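Side-chain contacts in kinectin 1 (Kinesin receptor) (Legionella pneumophila, PDB 4MU6), which is the effector LegC3, of unknown molecular function, probably a membrane protein, represented by its largely helical N-terminal coiled-coil domain: residues A[177-180]-A[181-185]; A[266-269]-A[270-274]. All coordinates share one frame; numbering follows the deposited sequence.

Contact 1: residues A[177-180]-A[181-185]; sequences FEQE and VNNKI
The amides of Gln179 and Asn183, one helical turn apart, meet with their planes turned 69° against each other. Gln179 NE2 donates to Asn183 OD1 at 3.0 Å; the acceptor lies close to the Gln179 amide plane, whereas the donor approaches tilted from the plane of the Asn183 carbonyl. An N-H...O angle of 144° shows a bent bond. Gln179 reaches it by a kink at chi2 (71°), which turns its amide along the helix. Asn183 ND2 is bonded to Glu104 OE1 of helix 43-105, which helps to fix the rotation of the amide.

Farther round the helix Glu178, extended, lays its CG 3.7 Å from Asn182 ND2, the carboxylate and amide planes steeply inclined. Glu180 and Lys184 run side by side, Glu180 CG 4.1 Å from Lys184 CE; their charged ends, Glu180 OE1 and Lys184 NZ, remain 5.1 Å apart. Val181 CG1 sits over the preceding turn, 3.2 Å from Phe177 O. Beneath run the i to i+4 backbone bonds of helix 158-217. With both Asn183 amide ends engaged, a buried polar group is satisfied at the helix interface, while the Glu180-Lys184 attraction is probably weak and solvent-screened.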
loop_
_atom_site.group_PDB
_atom_site.type_symbol
_atom_site.label_atom_id
_atom_site.label_comp_id
_atom_site.label_asym_id
_atom_site.label_seq_id
_atom_site.Cartn_x
_atom_site.Cartn_y
_atom_site.Cartn_z
ATOM N N PHE A 177 -51.759 1.104 -15.701
ATOM C CA PHE A 177 -50.916 0.152 -16.423
ATOM C C PHE A 177 -49.494 0.689 -16.566
ATOM O O PHE A 177 -48.536 -0.080 -16.472
ATOM C CB PHE A 177 -51.495 -0.216 -17.797
ATOM C CG PHE A 177 -52.540 -1.331 -17.753
ATOM C CD1 PHE A 177 -52.183 -2.634 -17.424
ATOM C CD2 PHE A 177 -53.872 -1.074 -18.065
ATOM C CE1 PHE A 177 -53.141 -3.658 -17.385
ATOM C CE2 PHE A 177 -54.837 -2.097 -18.036
ATOM C CZ PHE A 177 -54.471 -3.382 -17.697
ATOM N N GLU A 178 -49.361 1.998 -16.797
ATOM C CA GLU A 178 -48.044 2.633 -16.819
ATOM C C GLU A 178 -47.400 2.644 -15.430
ATOM O O GLU A 178 -46.181 2.485 -15.293
ATOM C CB GLU A 178 -48.134 4.065 -17.342
ATOM C CG GLU A 178 -46.771 4.671 -17.606
ATOM C CD GLU A 178 -46.835 6.118 -18.069
ATOM O OE1 GLU A 178 -47.957 6.618 -18.307
ATOM O OE2 GLU A 178 -45.757 6.747 -18.191
ATOM N N GLN A 179 -48.220 2.847 -14.403
ATOM C CA GLN A 179 -47.731 2.834 -13.033
ATOM C C GLN A 179 -47.144 1.460 -12.735
ATOM O O GLN A 179 -46.075 1.335 -12.110
ATOM C CB GLN A 179 -48.865 3.139 -12.051
ATOM C CG GLN A 179 -48.401 3.302 -10.611
ATOM C CD GLN A 179 -47.606 4.589 -10.401
ATOM O OE1 GLN A 179 -48.093 5.683 -10.684
ATOM N NE2 GLN A 179 -46.378 4.458 -9.903
ATOM N N GLU A 180 -47.839 0.428 -13.207
ATOM C CA GLU A 180 -47.413 -0.944 -12.962
ATOM C C GLU A 180 -46.035 -1.255 -13.553
ATOM O O GLU A 180 -45.128 -1.702 -12.848
ATOM C CB GLU A 180 -48.451 -1.931 -13.494
ATOM C CG GLU A 180 -48.093 -3.392 -13.261
ATOM C CD GLU A 180 -49.239 -4.340 -13.618
ATOM O OE1 GLU A 180 -49.608 -4.409 -14.812
ATOM O OE2 GLU A 180 -49.774 -5.006 -12.702
ATOM N N VAL A 181 -45.874 -1.023 -14.847
ATOM C CA VAL A 181 -44.602 -1.332 -15.482
ATOM C C VAL A 181 -43.461 -0.460 -14.913
ATOM O O VAL A 181 -42.348 -0.946 -14.733
ATOM C CB VAL A 181 -44.694 -1.202 -17.011
ATOM C CG1 VAL A 181 -45.417 0.061 -17.369
ATOM C CG2 VAL A 181 -43.320 -1.221 -17.642
ATOM N N ASN A 182 -43.741 0.805 -14.612
ATOM C CA ASN A 182 -42.735 1.675 -13.992
ATOM C C ASN A 182 -42.259 1.208 -12.621
ATOM O O ASN A 182 -41.060 1.251 -12.318
ATOM C CB ASN A 182 -43.222 3.120 -13.912
ATOM C CG ASN A 182 -43.137 3.816 -15.242
ATOM O OD1 ASN A 182 -42.448 3.341 -16.138
ATOM N ND2 ASN A 182 -43.829 4.938 -15.384
ATOM N N ASN A 183 -43.195 0.785 -11.784
ATOM C CA ASN A 183 -42.813 0.232 -10.495
ATOM C C ASN A 183 -42.010 -1.041 -10.680
ATOM O O ASN A 183 -41.079 -1.310 -9.932
ATOM C CB ASN A 183 -44.026 0.007 -9.596
ATOM C CG ASN A 183 -44.618 1.305 -9.103
ATOM O OD1 ASN A 183 -44.283 2.379 -9.612
ATOM N ND2 ASN A 183 -45.512 1.218 -8.115
ATOM N N LYS A 184 -42.337 -1.819 -11.701
ATOM C CA LYS A 184 -41.547 -3.014 -11.944
ATOM C C LYS A 184 -40.118 -2.682 -12.363
ATOM O O LYS A 184 -39.184 -3.330 -11.905
ATOM C CB LYS A 184 -42.224 -3.957 -12.926
ATOM C CG LYS A 184 -43.179 -4.915 -12.234
ATOM C CD LYS A 184 -43.570 -6.058 -13.149
ATOM C CE LYS A 184 -44.819 -5.742 -13.909
ATOM N NZ LYS A 184 -45.126 -6.807 -14.904
ATOM N N ILE A 185 -39.950 -1.668 -13.209
ATOM C CA ILE A 185 -38.613 -1.225 -13.596
ATOM C C ILE A 185 -37.820 -0.763 -12.369
ATOM O O ILE A 185 -36.653 -1.110 -12.213
ATOM C CB ILE A 185 -38.680 -0.129 -14.682
ATOM C CG1 ILE A 185 -39.157 -0.742 -16.002
ATOM C CG2 ILE A 185 -37.323 0.568 -14.873
ATOM C CD1 ILE A 185 -39.626 0.268 -17.036
#

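Contact 2: residues A[266-269]-A[270-274]; sequences ELQK and YLNKK
Leu267 touches both Tyr270 and Leu271, its neighbours three and four residues on in helix 227-273. Leu267 CD1 approaches the Tyr270 ring obliquely, 3.9 Å from Tyr270 CD2, and Leu267 CG lies 4.2 Å from Leu271 CG. Leu267 CG stands anti to its own backbone N (chi1 173°), which carries the branch forward over the next turn. On another flank the amides of Gln268 and Asn272 are nearly parallel, 10° apart, and the closest side-chain touch is Gln268 CG on Asn272 ND2 at 4.0 Å. Lys269 reaches back one turn instead, its NZ bridging to Glu266 OE2 at 2.9 Å on the syn side of the carboxylate, with a weaker bond to OE1.

The backbone beneath changes as the helix closes. Tyr270 N and Leu271 N keep their i to i+4 bonds, to Glu266 O and Leu267 O, whereas Lys269 O receives Asn272 N at 2.9 Å, three residues on and from above the carbonyl plane, and Lys273 N only weakly.

Farther out, Lys287 NZ of helix 280-294 bonds both Gln268 OE1 and Asn272 OD1, which probably helps to keep the two amides nearly parallel. Tyr270 OH is tied to Asp24 O. Leu267 packs on Leu32, Ile36 and Ile290, and Leu271 on Leu286 and Ile290. Lys274 then leaves the helix with positive phi (68°). The whole is a C-terminal helix end in an all-helical bundle, its apolar flank packed against neighbouring helices, with an i to i+3 backbone bond in its final turn.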
loop_
_atom_site.group_PDB
_atom_site.type_symbol
_atom_site.label_atom_id
_atom_site.label_comp_id
_atom_site.label_asym_id
_atom_site.label_seq_id
_atom_site.Cartn_x
_atom_site.Cartn_y
_atom_site.Cartn_z
ATOM N N GLU A 266 46.741 3.879 11.215
ATOM C CA GLU A 266 46.483 3.165 12.452
ATOM C C GLU A 266 47.542 2.115 12.719
ATOM O O GLU A 266 47.769 1.745 13.856
ATOM C CB GLU A 266 45.096 2.524 12.436
ATOM C CG GLU A 266 43.974 3.522 12.629
ATOM C CD GLU A 266 44.051 4.215 13.974
ATOM O OE1 GLU A 266 44.482 3.561 14.947
ATOM O OE2 GLU A 266 43.691 5.411 14.055
ATOM N N LEU A 267 48.176 1.631 11.659
ATOM C CA LEU A 267 49.130 0.549 11.787
ATOM C C LEU A 267 50.382 1.106 12.432
ATOM O O LEU A 267 51.017 0.444 13.261
ATOM C CB LEU A 267 49.471 -0.019 10.417
ATOM C CG LEU A 267 50.593 -1.055 10.419
ATOM C CD1 LEU A 267 50.156 -2.277 11.229
ATOM C CD2 LEU A 267 50.964 -1.446 9.000
ATOM N N GLN A 268 50.715 2.333 12.040
ATOM C CA GLN A 268 51.843 3.055 12.606
ATOM C C GLN A 268 51.647 3.141 14.122
ATOM O O GLN A 268 52.559 2.811 14.891
ATOM C CB GLN A 268 51.968 4.441 11.961
ATOM C CG GLN A 268 53.225 5.215 12.327
ATOM C CD GLN A 268 54.479 4.717 11.606
ATOM O OE1 GLN A 268 55.073 3.708 11.992
ATOM N NE2 GLN A 268 54.891 5.438 10.562
ATOM N N LYS A 269 50.444 3.530 14.547
ATOM C CA LYS A 269 50.126 3.614 15.976
ATOM C C LYS A 269 50.287 2.269 16.659
ATOM O O LYS A 269 50.920 2.170 17.704
ATOM C CB LYS A 269 48.714 4.155 16.199
ATOM C CG LYS A 269 48.533 5.590 15.734
ATOM C CD LYS A 269 47.079 5.935 15.466
ATOM C CE LYS A 269 46.275 6.106 16.749
ATOM N NZ LYS A 269 44.818 6.382 16.488
ATOM N N TYR A 270 49.702 1.238 16.063
ATOM C CA TYR A 270 49.837 -0.136 16.528
ATOM C C TYR A 270 51.303 -0.545 16.671
ATOM O O TYR A 270 51.676 -1.247 17.618
ATOM C CB TYR A 270 49.147 -1.043 15.522
ATOM C CG TYR A 270 49.304 -2.523 15.716
ATOM C CD1 TYR A 270 48.408 -3.235 16.506
ATOM C CD2 TYR A 270 50.305 -3.234 15.056
ATOM C CE1 TYR A 270 48.521 -4.606 16.661
ATOM C CE2 TYR A 270 50.426 -4.609 15.205
ATOM C CZ TYR A 270 49.522 -5.288 16.010
ATOM O OH TYR A 270 49.609 -6.654 16.171
ATOM N N LEU A 271 52.128 -0.106 15.727
ATOM C CA LEU A 271 53.543 -0.457 15.731
ATOM C C LEU A 271 54.341 0.306 16.790
ATOM O O LEU A 271 55.514 0.007 17.033
ATOM C CB LEU A 271 54.156 -0.238 14.344
ATOM C CG LEU A 271 53.721 -1.209 13.238
ATOM C CD1 LEU A 271 54.524 -0.930 11.983
ATOM C CD2 LEU A 271 53.902 -2.663 13.678
ATOM N N ASN A 272 53.704 1.284 17.426
ATOM C CA ASN A 272 54.382 2.100 18.421
ATOM C C ASN A 272 53.866 1.786 19.819
ATOM O O ASN A 272 54.517 2.091 20.811
ATOM C CB ASN A 272 54.175 3.591 18.126
ATOM C CG ASN A 272 54.928 4.076 16.891
ATOM O OD1 ASN A 272 56.035 3.623 16.577
ATOM N ND2 ASN A 272 54.336 5.032 16.203
ATOM N N LYS A 273 52.684 1.186 19.894
ATOM C CA LYS A 273 52.029 0.918 21.167
ATOM C C LYS A 273 52.614 -0.311 21.850
ATOM O O LYS A 273 52.498 -0.459 23.069
ATOM C CB LYS A 273 50.536 0.681 20.956
ATOM C CG LYS A 273 49.699 1.915 20.688
ATOM C CD LYS A 273 48.468 1.567 19.831
ATOM C CE LYS A 273 47.781 0.269 20.282
ATOM N NZ LYS A 273 46.679 -0.151 19.354
ATOM N N LYS A 274 53.212 -1.196 21.055
ATOM C CA LYS A 274 53.772 -2.459 21.541
ATOM C C LYS A 274 52.754 -3.498 22.050
ATOM O O LYS A 274 53.139 -4.479 22.686
ATOM C CB LYS A 274 54.850 -2.216 22.601
ATOM C CG LYS A 274 55.900 -1.208 22.182
ATOM C CD LYS A 274 57.011 -1.130 23.203
ATOM C CE LYS A 274 58.134 -0.247 22.713
ATOM N NZ LYS A 274 59.346 -0.433 23.558
#

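The two contacts lie on successive long helices, 158-217 and 227-273, at far-apart places in an elongated, almost wholly helical domain with a radius of gyration of 44 Å. Their centres are 101 Å apart, on opposite sides of the chain's centre, and their nearest atoms about 84 Å apart, so neither touches the other. Contact 1 belongs to the body of a long helix, packed along helices 43-105 and 108-127, consistent with the coiled-coil family to which the domain belongs. Contact 2 closes its helix in a cluster of short helices, 10-22, 29-38 and 280-294. In each, a polar pair spaced i to i+4 has an amide held by a charged side chain of a neighbouring helix.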